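Local coordinates for protein tyrosine--tRNA ligase, mitochondrial (Emericella nidulans, PDB 5IHX) that probably catalyses the ATP-dependent attachment of L-tyrosine to mitochondrial tRNA(Tyr), releasing AMP and diphosphate, at residues R149-H154 and Y361-L366; V324-L328 and A355-L359. All coordinates share one frame; numbering follows the deposited sequence.

Interaction 1 of 2, residues R149-H154 and Y361-L366; sequences RYGEKH and YEFVEL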
loop_
_atom_site.group_PDB
_atom_site.type_symbol
_atom_site.label_atom_id
_atom_site.label_comp_id
_atom_site.label_asym_id
_atom_site.label_seq_id
_atom_site.Cartn_x
_atom_site.Cartn_y
_atom_site.Cartn_z
ATOM N N ARG A 149 -10.184 -33.694 -19.462
ATOM C CA ARG A 149 -9.902 -34.999 -20.049
ATOM C C ARG A 149 -10.035 -36.105 -18.998
ATOM O O ARG A 149 -10.653 -37.138 -19.244
ATOM C CB ARG A 149 -8.497 -35.022 -20.666
ATOM C CG ARG A 149 -7.943 -36.426 -20.915
ATOM C CD ARG A 149 -6.553 -36.389 -21.531
ATOM N NE ARG A 149 -5.594 -35.678 -20.688
ATOM C CZ ARG A 149 -5.099 -36.155 -19.549
ATOM N NH1 ARG A 149 -5.480 -37.344 -19.098
ATOM N NH2 ARG A 149 -4.229 -35.439 -18.849
ATOM N N TYR A 150 -9.431 -35.891 -17.835
ATOM C CA TYR A 150 -9.462 -36.875 -16.758
ATOM C C TYR A 150 -10.885 -37.082 -16.240
ATOM O O TYR A 150 -11.275 -38.198 -15.904
ATOM C CB TYR A 150 -8.532 -36.437 -15.626
ATOM C CG TYR A 150 -8.396 -37.435 -14.501
ATOM C CD1 TYR A 150 -7.757 -38.650 -14.702
ATOM C CD2 TYR A 150 -8.878 -37.150 -13.231
ATOM C CE1 TYR A 150 -7.619 -39.564 -13.674
ATOM C CE2 TYR A 150 -8.743 -38.057 -12.192
ATOM C CZ TYR A 150 -8.109 -39.259 -12.417
ATOM O OH TYR A 150 -7.981 -40.162 -11.388
ATOM N N GLY A 151 -11.659 -36.003 -16.186
ATOM C CA GLY A 151 -13.056 -36.091 -15.802
ATOM C C GLY A 151 -13.842 -36.938 -16.788
ATOM O O GLY A 151 -14.689 -37.739 -16.395
ATOM N N GLU A 152 -13.560 -36.748 -18.074
ATOM C CA GLU A 152 -14.206 -37.514 -19.137
ATOM C C GLU A 152 -14.001 -39.014 -18.937
ATOM O O GLU A 152 -14.934 -39.800 -19.108
ATOM C CB GLU A 152 -13.670 -37.083 -20.508
ATOM C CG GLU A 152 -14.218 -37.875 -21.694
ATOM C CD GLU A 152 -15.675 -37.576 -21.990
ATOM O OE1 GLU A 152 -16.195 -36.555 -21.489
ATOM O OE2 GLU A 152 -16.300 -38.364 -22.731
ATOM N N LYS A 153 -12.779 -39.407 -18.594
ATOM C CA LYS A 153 -12.466 -40.817 -18.377
ATOM C C LYS A 153 -13.393 -41.437 -17.335
ATOM O O LYS A 153 -13.778 -42.597 -17.453
ATOM C CB LYS A 153 -11.006 -40.991 -17.938
ATOM C CG LYS A 153 -10.740 -42.311 -17.209
ATOM C CD LYS A 153 -9.276 -42.515 -16.865
ATOM C CE LYS A 153 -9.093 -43.799 -16.067
ATOM N NZ LYS A 153 -7.672 -44.092 -15.749
ATOM N N HIS A 154 -13.745 -40.658 -16.315
ATOM C CA HIS A 154 -14.512 -41.173 -15.187
ATOM C C HIS A 154 -16.003 -40.842 -15.274
ATOM O O HIS A 154 -16.719 -40.887 -14.274
ATOM C CB HIS A 154 -13.915 -40.645 -13.881
ATOM C CG HIS A 154 -12.613 -41.288 -13.524
ATOM N ND1 HIS A 154 -12.531 -42.555 -12.987
ATOM C CD2 HIS A 154 -11.335 -40.853 -13.649
ATOM C CE1 HIS A 154 -11.265 -42.868 -12.786
ATOM N NE2 HIS A 154 -10.518 -41.851 -13.178
ATOM N N TYR A 361 -0.916 -44.626 -11.029
ATOM C CA TYR A 361 -1.385 -44.622 -12.407
ATOM C C TYR A 361 -2.363 -43.481 -12.647
ATOM O O TYR A 361 -2.216 -42.716 -13.601
ATOM C CB TYR A 361 -2.047 -45.957 -12.758
ATOM C CG TYR A 361 -2.507 -46.035 -14.199
ATOM C CD1 TYR A 361 -1.696 -46.590 -15.178
ATOM C CD2 TYR A 361 -3.748 -45.540 -14.580
ATOM C CE1 TYR A 361 -2.111 -46.657 -16.496
ATOM C CE2 TYR A 361 -4.171 -45.600 -15.890
ATOM C CZ TYR A 361 -3.348 -46.158 -16.846
ATOM O OH TYR A 361 -3.768 -46.219 -18.154
ATOM N N GLU A 362 -3.362 -43.375 -11.777
ATOM C CA GLU A 362 -4.393 -42.356 -11.915
ATOM C C GLU A 362 -3.810 -40.949 -11.935
ATOM O O GLU A 362 -4.172 -40.136 -12.785
ATOM C CB GLU A 362 -5.416 -42.476 -10.785
ATOM C CG GLU A 362 -6.368 -43.650 -10.938
ATOM C CD GLU A 362 -7.273 -43.508 -12.148
ATOM O OE1 GLU A 362 -7.473 -44.514 -12.861
ATOM O OE2 GLU A 362 -7.787 -42.391 -12.383
ATOM N N PHE A 363 -2.906 -40.661 -11.007
ATOM C CA PHE A 363 -2.381 -39.311 -10.892
ATOM C C PHE A 363 -1.454 -38.980 -12.054
ATOM O O PHE A 363 -1.438 -37.846 -12.534
ATOM C CB PHE A 363 -1.644 -39.113 -9.569
ATOM C CG PHE A 363 -1.274 -37.683 -9.306
ATOM C CD1 PHE A 363 -2.220 -36.789 -8.835
ATOM C CD2 PHE A 363 0.008 -37.226 -9.554
ATOM C CE1 PHE A 363 -1.888 -35.469 -8.602
ATOM C CE2 PHE A 363 0.344 -35.910 -9.323
ATOM C CZ PHE A 363 -0.604 -35.030 -8.848
ATOM N N VAL A 364 -0.684 -39.961 -12.510
ATOM C CA VAL A 364 0.180 -39.749 -13.667
ATOM C C VAL A 364 -0.680 -39.511 -14.905
ATOM O O VAL A 364 -0.352 -38.671 -15.737
ATOM C CB VAL A 364 1.143 -40.932 -13.895
ATOM C CG1 VAL A 364 1.788 -40.858 -15.282
ATOM C CG2 VAL A 364 2.221 -40.945 -12.826
ATOM N N GLU A 365 -1.784 -40.245 -15.027
ATOM C CA GLU A 365 -2.682 -40.041 -16.157
ATOM C C GLU A 365 -3.278 -38.639 -16.121
ATOM O O GLU A 365 -3.357 -37.970 -17.152
ATOM C CB GLU A 365 -3.803 -41.081 -16.180
ATOM C CG GLU A 365 -4.783 -40.857 -17.332
ATOM C CD GLU A 365 -5.787 -41.983 -17.495
ATOM O OE1 GLU A 365 -5.795 -42.910 -16.659
ATOM O OE2 GLU A 365 -6.568 -41.938 -18.470
ATOM N N LEU A 366 -3.700 -38.201 -14.938
ATOM C CA LEU A 366 -4.255 -36.860 -14.776
ATOM C C LEU A 366 -3.260 -35.801 -15.227
ATOM O O LEU A 366 -3.596 -34.930 -16.018
ATOM C CB LEU A 366 -4.657 -36.606 -13.320
ATOM C CG LEU A 366 -4.965 -35.149 -12.939
ATOM C CD1 LEU A 366 -6.109 -34.572 -13.770
ATOM C CD2 LEU A 366 -5.275 -35.035 -11.452
HETATM O O HOH W 1 -6.853 -39.480 -20.084
#

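Interaction 2 of 2, residues V324-L328 and A355-L359; sequences VERYL and AQHAL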
loop_
_atom_site.group_PDB
_atom_site.type_symbol
_atom_site.label_atom_id
_atom_site.label_comp_id
_atom_site.label_asym_id
_atom_site.label_seq_id
_atom_site.Cartn_x
_atom_site.Cartn_y
_atom_site.Cartn_z
ATOM N N VAL A 324 -2.311 -44.836 1.830
ATOM C CA VAL A 324 -2.685 -44.989 0.425
ATOM C C VAL A 324 -4.192 -44.854 0.189
ATOM O O VAL A 324 -4.611 -44.297 -0.828
ATOM C CB VAL A 324 -2.193 -46.343 -0.148
ATOM C CG1 VAL A 324 -2.895 -47.517 0.521
ATOM C CG2 VAL A 324 -2.393 -46.381 -1.663
ATOM N N GLU A 325 -5.010 -45.361 1.105
ATOM C CA GLU A 325 -6.455 -45.278 0.923
ATOM C C GLU A 325 -6.924 -43.830 0.899
ATOM O O GLU A 325 -7.740 -43.448 0.058
ATOM C CB GLU A 325 -7.209 -46.040 2.012
ATOM C CG GLU A 325 -8.725 -45.866 1.900
ATOM C CD GLU A 325 -9.514 -46.801 2.800
ATOM O OE1 GLU A 325 -8.896 -47.655 3.474
ATOM O OE2 GLU A 325 -10.758 -46.678 2.826
ATOM N N ARG A 326 -6.426 -43.024 1.830
ATOM C CA ARG A 326 -6.817 -41.623 1.868
ATOM C C ARG A 326 -6.310 -40.904 0.620
ATOM O O ARG A 326 -7.014 -40.065 0.057
ATOM C CB ARG A 326 -6.299 -40.930 3.130
ATOM C CG ARG A 326 -6.586 -39.439 3.120
ATOM C CD ARG A 326 -6.881 -38.886 4.498
ATOM N NE ARG A 326 -7.510 -37.570 4.409
ATOM C CZ ARG A 326 -8.008 -36.900 5.444
ATOM N NH1 ARG A 326 -7.955 -37.416 6.666
ATOM N NH2 ARG A 326 -8.565 -35.713 5.256
ATOM N N TYR A 327 -5.097 -41.235 0.183
ATOM C CA TYR A 327 -4.532 -40.606 -1.012
ATOM C C TYR A 327 -5.348 -40.943 -2.257
ATOM O O TYR A 327 -5.533 -40.092 -3.127
ATOM C CB TYR A 327 -3.078 -41.030 -1.225
ATOM C CG TYR A 327 -2.075 -40.294 -0.362
ATOM C CD1 TYR A 327 -2.452 -39.696 0.834
ATOM C CD2 TYR A 327 -0.748 -40.182 -0.758
ATOM C CE1 TYR A 327 -1.534 -39.021 1.618
ATOM C CE2 TYR A 327 0.176 -39.510 0.016
ATOM C CZ TYR A 327 -0.221 -38.931 1.203
ATOM O OH TYR A 327 0.700 -38.260 1.977
ATOM N N LEU A 328 -5.832 -42.178 -2.346
ATOM C CA LEU A 328 -6.695 -42.574 -3.457
ATOM C C LEU A 328 -7.925 -41.674 -3.518
ATOM O O LEU A 328 -8.382 -41.299 -4.598
ATOM C CB LEU A 328 -7.123 -44.039 -3.326
ATOM C CG LEU A 328 -6.115 -45.101 -3.785
ATOM C CD1 LEU A 328 -6.556 -46.486 -3.336
ATOM C CD2 LEU A 328 -5.947 -45.067 -5.295
ATOM N N ALA A 355 -2.917 -51.002 -4.317
ATOM C CA ALA A 355 -3.499 -49.699 -4.035
ATOM C C ALA A 355 -2.555 -48.583 -4.475
ATOM O O ALA A 355 -2.984 -47.594 -5.068
ATOM C CB ALA A 355 -3.818 -49.571 -2.555
ATOM N N GLN A 356 -1.267 -48.753 -4.201
ATOM C CA GLN A 356 -0.277 -47.743 -4.551
ATOM C C GLN A 356 -0.123 -47.594 -6.063
ATOM O O GLN A 356 0.046 -46.480 -6.567
ATOM C CB GLN A 356 1.078 -48.085 -3.927
ATOM C CG GLN A 356 1.209 -47.747 -2.448
ATOM C CD GLN A 356 0.763 -48.870 -1.530
ATOM O OE1 GLN A 356 0.231 -49.882 -1.977
ATOM N NE2 GLN A 356 0.991 -48.694 -0.233
ATOM N N HIS A 357 -0.188 -48.711 -6.785
ATOM C CA HIS A 357 -0.066 -48.688 -8.241
ATOM C C HIS A 357 -1.273 -48.020 -8.891
ATOM O O HIS A 357 -1.130 -47.273 -9.855
ATOM C CB HIS A 357 0.109 -50.106 -8.793
ATOM C CG HIS A 357 1.514 -50.614 -8.719
ATOM N ND1 HIS A 357 2.539 -50.080 -9.475
ATOM C CD2 HIS A 357 2.073 -51.602 -7.983
ATOM C CE1 HIS A 357 3.662 -50.714 -9.203
ATOM N NE2 HIS A 357 3.408 -51.647 -8.299
ATOM N N ALA A 358 -2.462 -48.293 -8.363
ATOM C CA ALA A 358 -3.677 -47.657 -8.862
ATOM C C ALA A 358 -3.616 -46.149 -8.624
ATOM O O ALA A 358 -4.037 -45.361 -9.471
ATOM C CB ALA A 358 -4.902 -48.254 -8.196
ATOM N N LEU A 359 -3.083 -45.758 -7.471
ATOM C CA LEU A 359 -2.937 -44.349 -7.123
ATOM C C LEU A 359 -1.949 -43.664 -8.056
ATOM O O LEU A 359 -2.221 -42.586 -8.586
ATOM C CB LEU A 359 -2.470 -44.202 -5.673
ATOM C CG LEU A 359 -1.979 -42.817 -5.234
ATOM C CD1 LEU A 359 -3.099 -41.795 -5.292
ATOM C CD2 LEU A 359 -1.373 -42.883 -3.840
#

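Interaction 1 of 2, residues R149-H154 and Y361-L366
Tyr150 projects its ring across the contact at about a right angle to both Leu366 and Glu362, and its face and its hydroxyl edge meet different partners. Leu366 CB sits over one face as a CH-pi contact, 4.0 Å from the ring centroid and nearly on its normal, while Leu366 CD1 reaches Tyr150 CB. At the edge, the hydroxyl donates to Glu362 OE2; the modelled separation is very short and its exact value doubtful. The same hydroxyl is also hydrogen-bonded to the backbone N of Phe333. The Glu362 carboxylate is shared: His154 NE2 approaches OE2 at 2.9 Å from the syn side but tilted 33° out of the carboxylate plane, while OE2 stays near the imidazole plane. Lys153 NZ, similarly tilted, forms a salt bridge to Glu362 OE1, also 2.9 Å. These bonds, reaching both oxygens, should restrict the rotation of the carboxylate. Helix 126-153 belongs to the Rossmann-like class I catalytic domain, and helix 354-368 to the helical region that follows it, consistent with the anticodon-binding domain of bacterial-type tyrosyl-tRNA synthetases. The segment axes approach to 10.5 Å at 135°. An extended Lys153 brings NZ to a second carboxylate oxygen, Glu365 OE1, arriving from the opposite direction, which completes a salt-bridge network, though this separation is modelled too short to be trusted. Arg149 bends at chi3 (59°) and grips backbone instead: NH1 donates to Glu365 O and NH2 to Leu366 O, each 2.9 Å, with the donors lying above the carbonyl planes. One water, 2.7 Å from Arg149 NH1 and 3.0 Å from Glu365 OE2, bridges the two charged groups.

Interaction 2 of 2, residues V324-L328 and A355-L359
Leu359 and Leu328 interlock, each branched end filling a hollow on the facing helix. Leu359 CG lies anti to the backbone N (chi1 167°), which carries both methyls toward the surface made by Val324, Tyr327 and Leu328. There CD2 lodges against Tyr327 CB at 3.6 Å, near the edge of the phenol ring, with Val324 CG2 at 4.2 Å; CD1 rests on Tyr327 O at 3.7 Å. In return, Leu328 presses CD2 into the hollow between the carbonyl of Ala355 and Leu359, with Ala358 at its margin, and its CD1 leans toward Ala355. Leu328 CD2 meets Leu359 CA as well as CB, both at 3.6 Å. Val324 is the third bump: CG2 fits against Ala355 CB at 3.6 Å and beside Gln356 CG, while CG1 also meets the Ala355 methyl. Gln356, bent at chi2, crosses Val324 at about a right angle, and its amide is hydrogen-bonded elsewhere, to Thr319 O, Asp321 and Gln346. The contact is made by van der Waals packing, mostly of aliphatic groups. The axes of the two segments approach to 9.6 Å and cross at 25°, running in the same general direction. Between them in sequence runs helix 336-348, whose Ile339 packs on Leu328 and whose Ile342 and Met343 pack on Ala355, while Phe316 of helix 309-317 meets Leu359.

In the fold
Helix 354-368 joins the two contacts: its first turns pack on helix 321-331 in interaction 2, and the turns that follow meet helix 126-153 in interaction 1. The centres are about 14 Å apart. Interaction 2 is largely aliphatic and internal to the helical region, whereas interaction 1 is rich in charge and ties that region to the catalytic domain. The loop at Thr332 to Leu334 connects them, since Leu328 O bonds Thr332 OG1 and Leu334 touches both Leu328 and Glu362. No residue of either contact lines the tyrosine pocket. Leu366 does touch Met88 on helix 84-95, which follows strand 68-72, the carrier of pocket residues Tyr69, Gly71 and Val72.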